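Local coordinates for 5-nitroimidazole antibiotic resistance protein (Bacteroides thetaiotaomicron, PDB 2FG9) that binds flavin-adenine dinucleotide and is probably an oxidoreductase concerned with resistance to 5-nitroimidazole antibiotics, at residues D64-H69 with V160-M165; G118-I123 with K156-P161; C41-T46 with V86-S91; R30-I35 with F59-D64. All coordinates share one frame; numbering follows the deposited sequence.

Contact 1 of 4, residues D64-H69 with V160-M165; sequences DTLYLH and VPVDQM. With FAD (flavin-adenine dinucleotide), chain C.
The H69 imidazole meets the flavin at its edge: FAD O4 lies in the plane of the H69 ring, 3.6 Å from H69 ND1, and M20 of the second subunit packs on the same histidine. This is the flavin end of an antiparallel strand pair, 65-70 against 156-175, in the barrel-like sheet of a pyridoxamine 5'-phosphate oxidase family protein. L66 and V160 form the hydrogen-bonded pair. L66 N reaches V160 O at 2.9 Å from above the carbonyl plane, whereas V160 N lies nearly in line with the L66 C=O, 2.8 Å from L66 O, although its N-H points off that line. A third backbone bond, from V162 N to D64 O at 2.8 Å, closes the far end, just before D163 and Q164 form a classic beta bulge opposite R117. Beside these bonds the aliphatic side chains pack at a slant to one another. L66 CD1 rests 4.1 Å from V162 CG2, and L68 CD1 comes within 4.0 Å of V160 CG2. The carboxylate of D64 turns elsewhere, to a salt bridge with K28. At the other end of the strand the backbone itself holds the cofactor: FAD N3 donates to H69 O over 2.6 Å, with an N-H...O angle of 164°.

Contact 2 of 4, residues G118-I123 with K156-P161; sequences GKVEFI and KVWKVP
F122 and W158, a non-hydrogen-bonded pair of antiparallel neighbours, carry the dense side of this contact between strands 106-123 and 156-175 of the barrel sheet. Both rings start with CG anti to the carbonyl carbon (chi1 -63° for F122, -57° for W158), which sends them off the sheet side by side. They then meet in a T-shaped stack: the F122 edge points at the face of the W158 five-membered ring, planes 73° apart, with F122 CE1 only 3.5 Å from W158 CD1. K156 covers a face of F122, its CD directly over the ring centre at 3.8 Å from the centroid, while its amine goes on to P72 O. The indole N-H is taken by S70 OG, and helix 75-82 packs on both aromatic side chains. Further along, V120 CG2 crosses V160 CG2 at a slant, 3.7 Å away. On the other face I123 CD1 packs on V157 CG1 under helix 126-138, and only the ends of E121 and K159 are loose. Their backbones are firmly paired, E121 N to K159 O and K159 N to E121 O, but in the E121 conformer described the side chains run alongside each other, E121 OE1 touching K159 CD, with the charges beyond salt-bridge distance. Water also enters: one molecule accepts from K119 N at 2.8 Å and donates to P161 O at 2.7 Å.

Contact 3 of 4, residues C41-T46 with V86-S91; sequences CFVGIT and VCITFS
T89 O has three neighbours on the opposite strand, of which F42 N alone makes a hydrogen bond, in the carbonyl plane at 2.9 Å. C41 CA adds a CH...O contact at 3.6 Å, and the edge of the F42 ring lies alongside, with T89 O near the ring plane. The return bond, T89 N to F42 O, is 3.0 Å long. Two residues on, G44 and C87 repeat the pattern, G44 N reaching C87 O at 2.8 Å. Strands 41-46 and 85-99 are thus antiparallel neighbours, and V43 and I88 form the non-hydrogen-bonded pair between the two bonded ones. They belong to the flavin-binding barrel sheet of the pyridoxamine 5'-phosphate oxidase family, and one face of the pair lies at the interface with the second subunit: F42 stacks on F42 of the second subunit, T89 OG1 is hydrogen-bonded to V54 O of the second subunit, and S91 touches an FAD. The face bearing V43, V86 and I88 is apolar, and C41 and F90 close its end. V43 CG1 lies 4.1 Å from both V86 CB and I88 CG1. C41 has SG between its backbone N and carbonyl carbon (chi1 76°), which sets the sulfur 3.4 Å from I88 CG2 and obliquely beside the F90 ring. C41 CB is tight against that ring, 3.3 Å from F90 CE2 in an oblique approach.

Contact 4 of 4, residues R30-I35 with F59-D64; sequences RIESII and FGYEND
I35, Y61 and E32 bury the most surface where helix 28-37 lies against strand 52-62. I35 presents its CG2 branch, anti to the backbone N, and that methyl touches both aromatic residues, 3.8 Å from F59 CE2 and equally 3.8 Å from Y61 CB. F59 also turns a ring edge to the helix backbone, with I35 O near the ring plane and 3.1 Å from F59 CZ. One turn earlier E32 stretches out beyond CG to the far end of the tyrosine. Y61 OH donates to E32 OE2 over 2.6 Å, meeting the oxygen on its anti side and 16° out of the carboxylate plane; carboxylate and phenol ring are turned 62° apart. A water gives a second hydrogen bond to the same oxygen, also 2.6 Å, and accepts a longer one from D64 N. E32 OE2 stands 4.0 Å from D64 OD1, a like-charge approach probably eased by these two donors and by K28 beside D64. The selenomethionine M165 packs on both I35 and Y61, and F90 meets F59 edge-to-face. What results is a helix packed on the antiparallel sheet through I35, F59 and Y61, consistent with the barrel of pyridoxamine 5'-phosphate oxidase relatives.

Contacts 1 to 3 are strand pairs of one antiparallel sheet, and contact 4 packs helix 28-37 on it. Contact 4 opens first along the chain and its segments alternate with those of contact 3; contact 3 likewise alternates with contact 1, and contacts 1 and 2 both end on strand 156-175, sharing V160 and P161. The strands run 52-62, 65-70, 156-175, 106-123, which puts the contacts in the order 4, 1, 2. Centres of contacts 1 and 2 are about 8 Å apart; those of 2 and 4, about 15 Å. L66 and L68 reach into contact 3, joining the strands around a common apolar core, with the flavin held at H69 and the second subunit on the opposite face of 41-46/86-91.

Contact 1 of 4, residues D64-H69 with V160-M165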
# COMPACT_ATOMS: atom_id res chain seq x y z
N ASP A 64 -29.36 0.19 14.66
CA ASP A 64 -30.16 1.19 13.91
C ASP A 64 -30.10 2.59 14.48
O ASP A 64 -31.03 3.41 14.32
CB ASP A 64 -31.59 0.73 13.82
CG ASP A 64 -31.69 -0.69 13.38
OD1 ASP A 64 -31.44 -0.96 12.18
OD2 ASP A 64 -31.97 -1.55 14.23
N THR A 65 -28.96 2.88 15.10
CA THR A 65 -28.76 4.14 15.77
C THR A 65 -27.36 4.67 15.52
O THR A 65 -26.35 3.93 15.61
CB THR A 65 -28.99 3.96 17.24
OG1 THR A 65 -30.15 3.15 17.42
CG2 THR A 65 -29.19 5.29 17.93
N LEU A 66 -27.30 5.96 15.17
CA LEU A 66 -26.04 6.65 14.98
C LEU A 66 -25.78 7.55 16.17
O LEU A 66 -26.72 8.13 16.73
CB LEU A 66 -26.08 7.52 13.71
CG LEU A 66 -25.99 6.74 12.41
CD1 LEU A 66 -26.38 7.63 11.24
CD2 LEU A 66 -24.61 6.24 12.22
N TYR A 67 -24.50 7.65 16.54
CA TYR A 67 -24.05 8.47 17.66
C TYR A 67 -22.93 9.38 17.17
O TYR A 67 -22.01 8.93 16.48
CB TYR A 67 -23.52 7.59 18.80
CG TYR A 67 -24.55 6.64 19.34
CD1 TYR A 67 -25.47 7.05 20.31
CD2 TYR A 67 -24.64 5.37 18.84
CE1 TYR A 67 -26.45 6.15 20.79
CE2 TYR A 67 -25.58 4.48 19.31
CZ TYR A 67 -26.49 4.88 20.27
OH TYR A 67 -27.38 3.93 20.70
N LEU A 68 -23.02 10.64 17.54
CA LEU A 68 -22.03 11.61 17.25
C LEU A 68 -21.77 12.42 18.51
O LEU A 68 -22.43 12.23 19.53
CB LEU A 68 -22.48 12.51 16.12
CG LEU A 68 -22.96 11.77 14.86
CD1 LEU A 68 -24.42 11.67 14.86
CD2 LEU A 68 -22.50 12.45 13.58
N HIS A 69 -20.78 13.30 18.43
CA HIS A 69 -20.49 14.17 19.54
C HIS A 69 -19.86 15.42 19.01
O HIS A 69 -19.30 15.40 17.92
CB HIS A 69 -19.61 13.50 20.61
CG HIS A 69 -18.31 12.98 20.10
ND1 HIS A 69 -17.86 13.23 18.82
CD2 HIS A 69 -17.35 12.24 20.70
CE1 HIS A 69 -16.68 12.65 18.65
NE2 HIS A 69 -16.35 12.04 19.78
N VAL A 160 -29.13 9.52 17.20
CA VAL A 160 -29.94 9.63 15.98
C VAL A 160 -30.47 8.25 15.64
O VAL A 160 -29.80 7.47 14.93
CB VAL A 160 -29.12 10.15 14.78
CG1 VAL A 160 -30.03 10.37 13.59
CG2 VAL A 160 -28.38 11.43 15.15
N PRO A 161 -31.65 7.93 16.19
CA PRO A 161 -32.26 6.68 15.75
C PRO A 161 -32.56 6.81 14.28
O PRO A 161 -33.06 7.86 13.85
CB PRO A 161 -33.55 6.59 16.57
CG PRO A 161 -33.38 7.58 17.75
CD PRO A 161 -32.45 8.65 17.18
N VAL A 162 -32.21 5.79 13.51
CA VAL A 162 -32.31 5.86 12.07
C VAL A 162 -33.67 5.42 11.63
O VAL A 162 -34.02 4.25 11.79
CB VAL A 162 -31.26 4.98 11.37
CG1 VAL A 162 -31.54 4.90 9.85
CG2 VAL A 162 -29.91 5.54 11.62
N ASP A 163 -34.41 6.35 11.04
CA ASP A 163 -35.78 6.06 10.59
C ASP A 163 -35.82 5.51 9.18
O ASP A 163 -36.73 4.75 8.84
CB ASP A 163 -36.64 7.32 10.70
CG ASP A 163 -36.88 7.71 12.14
OD1 ASP A 163 -37.11 6.81 12.96
OD2 ASP A 163 -36.80 8.92 12.45
N GLN A 164 -34.87 5.90 8.34
CA GLN A 164 -34.76 5.34 7.02
C GLN A 164 -33.29 5.24 6.64
O GLN A 164 -32.52 6.17 6.81
CB GLN A 164 -35.55 6.16 5.99
CG GLN A 164 -35.37 5.62 4.56
CD GLN A 164 -36.20 6.37 3.53
OE1 GLN A 164 -36.66 7.50 3.78
NE2 GLN A 164 -36.38 5.75 2.35
N MSE A 165 -32.91 4.06 6.17
CA MSE A 165 -31.57 3.75 5.82
C MSE A 165 -31.60 3.14 4.45
O MSE A 165 -32.28 2.17 4.23
CB MSE A 165 -31.01 2.75 6.78
CG MSE A 165 -29.57 2.37 6.46
SE MSE A 165 -28.95 1.13 7.83
CE MSE A 165 -28.29 2.30 9.05
PA FAD C . -19.41 26.53 13.13
O1A FAD C . -20.73 26.85 13.80
O2A FAD C . -18.14 26.97 13.82
O5B FAD C . -19.46 27.18 11.66
C5B FAD C . -18.54 28.18 11.27
C4B FAD C . -18.43 28.21 9.75
O4B FAD C . -17.18 27.64 9.35
C3B FAD C . -19.51 27.45 8.97
O3B FAD C . -20.75 28.12 8.80
C2B FAD C . -18.76 27.18 7.68
O2B FAD C . -18.66 28.31 6.83
C1B FAD C . -17.38 26.81 8.22
N9A FAD C . -17.31 25.34 8.50
C8A FAD C . -17.90 24.64 9.51
N7A FAD C . -17.61 23.34 9.36
C5A FAD C . -16.79 23.17 8.29
C6A FAD C . -16.18 22.01 7.71
N6A FAD C . -15.87 20.97 8.50
N1A FAD C . -15.42 22.18 6.57
C2A FAD C . -15.25 23.46 6.03
N3A FAD C . -15.84 24.59 6.58
C4A FAD C . -16.60 24.44 7.71
N1 FAD C . -16.84 17.96 14.67
C2 FAD C . -17.55 17.57 15.79
O2 FAD C . -18.09 18.40 16.53
N3 FAD C . -17.64 16.23 16.09
C4 FAD C . -17.03 15.28 15.26
O4 FAD C . -17.40 14.13 15.38
C4X FAD C . -16.32 15.67 14.14
N5 FAD C . -15.69 14.78 13.27
C5X FAD C . -14.98 15.26 12.14
C6 FAD C . -14.38 14.40 11.27
C7 FAD C . -13.72 14.85 10.15
C7M FAD C . -13.82 13.86 9.03
C8 FAD C . -13.64 16.20 9.89
C8M FAD C . -13.12 16.80 8.64
C9 FAD C . -14.22 17.09 10.75
C9A FAD C . -14.91 16.62 11.86
N10 FAD C . -15.57 17.47 12.72
C10 FAD C . -16.25 17.03 13.84
C1' FAD C . -15.70 18.90 12.38
C2' FAD C . -17.16 19.20 12.16
O2' FAD C . -17.29 19.31 10.74
C3' FAD C . -17.32 20.44 13.06
O3' FAD C . -18.27 20.34 14.12
C4' FAD C . -17.56 21.64 12.22
O4' FAD C . -16.45 21.82 11.33
C5' FAD C . -17.88 22.74 13.24
O5' FAD C . -19.29 22.58 13.31
P FAD C . -20.32 23.81 13.46
O1P FAD C . -20.54 23.98 14.97
O2P FAD C . -21.58 23.61 12.66
O3P FAD C . -19.37 24.94 12.84

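Contact 2 of 4, residues G118-I123 with K156-P161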
# COMPACT_ATOMS: atom_id res chain seq x y z
N GLY A 118 -32.91 10.57 10.16
CA GLY A 118 -33.44 10.41 11.52
C GLY A 118 -33.42 11.75 12.18
O GLY A 118 -33.11 12.75 11.55
N LYS A 119 -33.80 11.77 13.45
CA LYS A 119 -33.84 13.00 14.22
C LYS A 119 -32.80 12.96 15.31
O LYS A 119 -32.63 11.94 15.95
CB LYS A 119 -35.19 13.14 14.85
CG LYS A 119 -36.28 13.48 13.91
CD LYS A 119 -37.58 13.50 14.69
CE LYS A 119 -38.67 14.35 14.00
NZ LYS A 119 -39.35 13.53 12.97
N VAL A 120 -32.15 14.09 15.55
CA VAL A 120 -31.17 14.24 16.61
C VAL A 120 -31.68 14.57 18.03
O VAL A 120 -32.34 15.58 18.23
CB VAL A 120 -30.20 15.37 16.24
CG1 VAL A 120 -29.21 15.65 17.39
CG2 VAL A 120 -29.44 15.01 14.99
N GLU A 121 -31.36 13.70 18.99
CA GLU A 121 -31.45 14.00 20.42
C GLU A 121 -30.07 14.33 20.94
O GLU A 121 -29.09 13.78 20.46
CB GLU A 121 -31.98 12.79 21.21
CG GLU A 121 -31.68 12.85 22.72
CD GLU A 121 -32.23 11.66 23.51
OE1 GLU A 121 -32.18 10.52 22.98
OE2 GLU A 121 -32.67 11.87 24.67
N PHE A 122 -30.00 15.20 21.94
CA PHE A 122 -28.79 15.37 22.73
C PHE A 122 -28.98 14.66 24.04
O PHE A 122 -29.83 15.04 24.84
CB PHE A 122 -28.50 16.83 22.99
CG PHE A 122 -28.22 17.63 21.74
CD1 PHE A 122 -27.29 17.20 20.81
CD2 PHE A 122 -28.86 18.82 21.51
CE1 PHE A 122 -27.04 17.93 19.68
CE2 PHE A 122 -28.61 19.57 20.37
CZ PHE A 122 -27.72 19.12 19.46
N ILE A 123 -28.15 13.65 24.26
CA ILE A 123 -28.26 12.80 25.44
C ILE A 123 -27.82 13.62 26.64
O ILE A 123 -26.77 14.25 26.60
CB ILE A 123 -27.35 11.59 25.29
CG1 ILE A 123 -27.81 10.72 24.12
CG2 ILE A 123 -27.32 10.77 26.54
CD1 ILE A 123 -26.74 9.71 23.70
N LYS A 156 -21.59 17.53 23.74
CA LYS A 156 -22.94 17.16 23.39
C LYS A 156 -22.78 15.87 22.67
O LYS A 156 -21.95 15.75 21.77
CB LYS A 156 -23.63 18.19 22.50
CG LYS A 156 -24.47 19.19 23.30
CD LYS A 156 -25.16 20.13 22.38
CE LYS A 156 -26.27 20.92 23.09
NZ LYS A 156 -25.70 22.16 23.65
N VAL A 157 -23.57 14.90 23.09
CA VAL A 157 -23.58 13.62 22.46
C VAL A 157 -24.92 13.42 21.77
O VAL A 157 -25.97 13.43 22.41
CB VAL A 157 -23.34 12.49 23.47
CG1 VAL A 157 -23.18 11.18 22.73
CG2 VAL A 157 -22.07 12.77 24.31
N TRP A 158 -24.84 13.20 20.46
CA TRP A 158 -26.00 13.17 19.59
C TRP A 158 -26.42 11.75 19.42
O TRP A 158 -25.59 10.90 19.11
CB TRP A 158 -25.63 13.63 18.20
CG TRP A 158 -25.04 14.96 18.07
CD1 TRP A 158 -24.39 15.70 19.02
CD2 TRP A 158 -24.96 15.69 16.87
NE1 TRP A 158 -23.95 16.87 18.47
CE2 TRP A 158 -24.28 16.89 17.15
CE3 TRP A 158 -25.41 15.46 15.56
CZ2 TRP A 158 -24.04 17.85 16.17
CZ3 TRP A 158 -25.18 16.42 14.60
CH2 TRP A 158 -24.51 17.60 14.92
N LYS A 159 -27.70 11.47 19.62
CA LYS A 159 -28.28 10.17 19.33
C LYS A 159 -29.25 10.37 18.20
O LYS A 159 -30.08 11.30 18.22
CB LYS A 159 -29.00 9.61 20.54
CG LYS A 159 -29.63 8.24 20.35
CD LYS A 159 -30.23 7.80 21.66
CE LYS A 159 -30.91 6.45 21.52
NZ LYS A 159 -31.54 6.03 22.81
N VAL A 160 -29.13 9.52 17.20
CA VAL A 160 -29.94 9.63 15.98
C VAL A 160 -30.47 8.25 15.64
O VAL A 160 -29.80 7.47 14.93
CB VAL A 160 -29.12 10.15 14.78
CG1 VAL A 160 -30.03 10.37 13.59
CG2 VAL A 160 -28.38 11.43 15.15
N PRO A 161 -31.65 7.93 16.19
CA PRO A 161 -32.26 6.68 15.75
C PRO A 161 -32.56 6.81 14.28
O PRO A 161 -33.06 7.86 13.85
CB PRO A 161 -33.55 6.59 16.57
CG PRO A 161 -33.38 7.58 17.75
CD PRO A 161 -32.45 8.65 17.18
O HOH W 1 -35.03 9.54 14.58
O HOH W 2 -25.80 15.81 24.85

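Contact 3 of 4, residues C41-T46 with V86-S91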
# COMPACT_ATOMS: atom_id res chain seq x y z
N CYS A 41 -18.70 10.62 8.32
CA CYS A 41 -20.00 10.72 7.74
C CYS A 41 -20.25 12.19 7.49
O CYS A 41 -19.57 13.06 8.08
CB CYS A 41 -21.03 10.09 8.67
SG CYS A 41 -21.49 11.05 10.10
N PHE A 42 -21.18 12.46 6.60
CA PHE A 42 -21.53 13.81 6.21
C PHE A 42 -22.94 14.09 6.64
O PHE A 42 -23.88 13.48 6.15
CB PHE A 42 -21.26 14.01 4.69
CG PHE A 42 -19.82 13.80 4.36
CD1 PHE A 42 -19.30 12.54 4.32
CD2 PHE A 42 -18.97 14.87 4.22
CE1 PHE A 42 -17.97 12.34 4.07
CE2 PHE A 42 -17.63 14.67 3.99
CZ PHE A 42 -17.13 13.41 3.91
N VAL A 43 -23.07 14.97 7.62
CA VAL A 43 -24.32 15.27 8.26
C VAL A 43 -24.91 16.53 7.60
O VAL A 43 -24.31 17.61 7.66
CB VAL A 43 -24.13 15.49 9.78
CG1 VAL A 43 -25.47 15.71 10.47
CG2 VAL A 43 -23.37 14.33 10.41
N GLY A 44 -26.07 16.34 6.98
CA GLY A 44 -26.86 17.42 6.44
C GLY A 44 -27.86 17.93 7.47
O GLY A 44 -28.60 17.13 8.07
N ILE A 45 -27.85 19.25 7.65
CA ILE A 45 -28.74 19.95 8.56
C ILE A 45 -29.30 21.13 7.74
O ILE A 45 -28.57 21.75 6.94
CB ILE A 45 -27.93 20.52 9.72
CG1 ILE A 45 -27.02 19.45 10.31
CG2 ILE A 45 -28.79 21.09 10.78
CD1 ILE A 45 -26.05 19.99 11.34
N THR A 46 -30.58 21.45 7.93
CA THR A 46 -31.15 22.65 7.33
C THR A 46 -30.76 23.81 8.20
O THR A 46 -30.90 23.75 9.41
CB THR A 46 -32.64 22.56 7.22
OG1 THR A 46 -32.96 21.38 6.47
CG2 THR A 46 -33.19 23.79 6.48
N VAL A 86 -31.91 15.23 10.33
CA VAL A 86 -30.62 15.18 9.67
C VAL A 86 -30.58 14.07 8.63
O VAL A 86 -31.23 13.04 8.79
CB VAL A 86 -29.48 15.00 10.68
CG1 VAL A 86 -29.39 16.22 11.57
CG2 VAL A 86 -29.68 13.73 11.53
N CYS A 87 -29.79 14.28 7.57
CA CYS A 87 -29.53 13.25 6.58
C CYS A 87 -28.02 12.95 6.66
O CYS A 87 -27.19 13.81 6.41
CB CYS A 87 -29.97 13.71 5.19
SG CYS A 87 -29.81 12.44 3.93
N ILE A 88 -27.68 11.74 7.08
CA ILE A 88 -26.31 11.39 7.29
C ILE A 88 -25.88 10.38 6.24
O ILE A 88 -26.41 9.29 6.14
CB ILE A 88 -26.10 10.85 8.70
CG1 ILE A 88 -26.63 11.85 9.73
CG2 ILE A 88 -24.61 10.55 8.91
CD1 ILE A 88 -26.49 11.44 11.19
N THR A 89 -24.87 10.77 5.47
CA THR A 89 -24.46 10.05 4.27
C THR A 89 -23.03 9.56 4.36
O THR A 89 -22.17 10.21 4.97
CB THR A 89 -24.64 10.95 3.06
OG1 THR A 89 -26.03 11.28 2.94
CG2 THR A 89 -24.23 10.28 1.80
N PHE A 90 -22.79 8.40 3.77
CA PHE A 90 -21.50 7.69 3.89
C PHE A 90 -21.10 7.21 2.51
O PHE A 90 -21.96 6.80 1.75
CB PHE A 90 -21.60 6.45 4.79
CG PHE A 90 -22.28 6.68 6.11
CD1 PHE A 90 -23.66 6.76 6.19
CD2 PHE A 90 -21.54 6.75 7.28
CE1 PHE A 90 -24.27 6.93 7.40
CE2 PHE A 90 -22.15 6.95 8.47
CZ PHE A 90 -23.51 7.05 8.54
N SER A 91 -19.82 7.24 2.19
CA SER A 91 -19.40 6.63 0.96
C SER A 91 -17.98 6.18 0.99
O SER A 91 -17.14 6.84 1.56
CB SER A 91 -19.58 7.59 -0.22
OG SER A 91 -19.15 6.97 -1.40

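Contact 4 of 4, residues R30-I35 with F59-D64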
# COMPACT_ATOMS: atom_id res chain seq x y z
N ARG A 30 -25.51 -5.19 4.07
CA ARG A 30 -24.62 -4.54 3.11
C ARG A 30 -24.54 -3.01 3.28
O ARG A 30 -23.48 -2.42 3.15
CB ARG A 30 -25.05 -4.86 1.71
CG ARG A 30 -24.03 -4.45 0.71
CD ARG A 30 -24.47 -4.82 -0.69
NE ARG A 30 -23.60 -4.20 -1.69
CZ ARG A 30 -23.87 -4.18 -3.00
NH1 ARG A 30 -24.98 -4.76 -3.45
NH2 ARG A 30 -23.03 -3.59 -3.86
N ILE A 31 -25.68 -2.38 3.57
CA ILE A 31 -25.73 -0.95 3.85
C ILE A 31 -24.98 -0.68 5.15
O ILE A 31 -24.15 0.22 5.21
CB ILE A 31 -27.19 -0.44 3.97
CG1 ILE A 31 -27.95 -0.67 2.67
CG2 ILE A 31 -27.23 1.03 4.32
CD1 ILE A 31 -29.45 -0.45 2.79
N GLU A 32 -25.24 -1.47 6.17
CA GLU A 32 -24.52 -1.35 7.44
C GLU A 32 -23.04 -1.60 7.27
O GLU A 32 -22.23 -0.95 7.93
CB GLU A 32 -25.11 -2.30 8.47
CG GLU A 32 -26.38 -1.78 9.04
CD GLU A 32 -27.06 -2.77 9.96
OE1 GLU A 32 -26.70 -3.97 9.88
OE2 GLU A 32 -27.95 -2.35 10.75
N SER A 33 -22.67 -2.49 6.35
CA SER A 33 -21.25 -2.71 6.08
C SER A 33 -20.57 -1.45 5.54
O SER A 33 -19.44 -1.14 5.91
CB SER A 33 -21.03 -3.86 5.09
OG SER A 33 -19.64 -3.99 4.81
N ILE A 34 -21.28 -0.71 4.68
CA ILE A 34 -20.76 0.53 4.14
C ILE A 34 -20.58 1.50 5.28
O ILE A 34 -19.53 2.12 5.42
CB ILE A 34 -21.69 1.13 3.05
CG1 ILE A 34 -21.76 0.17 1.87
CG2 ILE A 34 -21.15 2.45 2.54
CD1 ILE A 34 -22.92 0.38 0.97
N ILE A 35 -21.61 1.64 6.10
CA ILE A 35 -21.55 2.54 7.25
C ILE A 35 -20.35 2.19 8.15
O ILE A 35 -19.62 3.06 8.61
CB ILE A 35 -22.88 2.48 8.06
CG1 ILE A 35 -24.04 3.02 7.23
CG2 ILE A 35 -22.80 3.25 9.39
CD1 ILE A 35 -25.37 2.87 7.91
N PHE A 59 -18.37 9.14 13.99
CA PHE A 59 -19.59 8.52 14.37
C PHE A 59 -19.37 7.08 14.82
O PHE A 59 -18.30 6.46 14.58
CB PHE A 59 -20.54 8.51 13.18
CG PHE A 59 -20.14 7.54 12.11
CD1 PHE A 59 -19.25 7.92 11.14
CD2 PHE A 59 -20.59 6.23 12.12
CE1 PHE A 59 -18.83 7.03 10.19
CE2 PHE A 59 -20.18 5.32 11.16
CZ PHE A 59 -19.29 5.71 10.21
N GLY A 60 -20.40 6.57 15.46
CA GLY A 60 -20.55 5.20 15.74
C GLY A 60 -21.93 4.77 15.30
O GLY A 60 -22.85 5.58 15.15
N TYR A 61 -22.05 3.48 15.06
CA TYR A 61 -23.31 2.91 14.64
C TYR A 61 -23.51 1.60 15.36
O TYR A 61 -22.66 0.71 15.28
CB TYR A 61 -23.34 2.67 13.13
CG TYR A 61 -24.61 2.01 12.64
CD1 TYR A 61 -25.78 2.75 12.47
CD2 TYR A 61 -24.65 0.66 12.39
CE1 TYR A 61 -26.95 2.13 12.06
CE2 TYR A 61 -25.81 0.03 11.97
CZ TYR A 61 -26.95 0.77 11.81
OH TYR A 61 -28.09 0.15 11.35
N GLU A 62 -24.63 1.49 16.09
CA GLU A 62 -25.12 0.18 16.48
C GLU A 62 -26.63 0.15 16.63
O GLU A 62 -27.26 1.14 17.02
CB GLU A 62 -24.40 -0.32 17.72
CG GLU A 62 -24.91 0.19 19.04
CD GLU A 62 -24.31 -0.57 20.22
OE1 GLU A 62 -23.14 -1.02 20.14
OE2 GLU A 62 -25.03 -0.69 21.23
N ASN A 63 -27.22 -0.98 16.25
CA ASN A 63 -28.65 -1.24 16.46
C ASN A 63 -29.50 -0.09 15.96
O ASN A 63 -30.19 0.54 16.74
CB ASN A 63 -28.92 -1.53 17.95
CG ASN A 63 -28.26 -2.83 18.42
OD1 ASN A 63 -28.19 -3.81 17.67
ND2 ASN A 63 -27.78 -2.86 19.68
N ASP A 64 -29.36 0.19 14.66
CA ASP A 64 -30.16 1.19 13.91
C ASP A 64 -30.10 2.59 14.48
O ASP A 64 -31.03 3.41 14.32
CB ASP A 64 -31.59 0.73 13.82
CG ASP A 64 -31.69 -0.69 13.38
OD1 ASP A 64 -31.44 -0.96 12.18
OD2 ASP A 64 -31.97 -1.55 14.23
O HOH W 3 -28.19 -2.57 13.37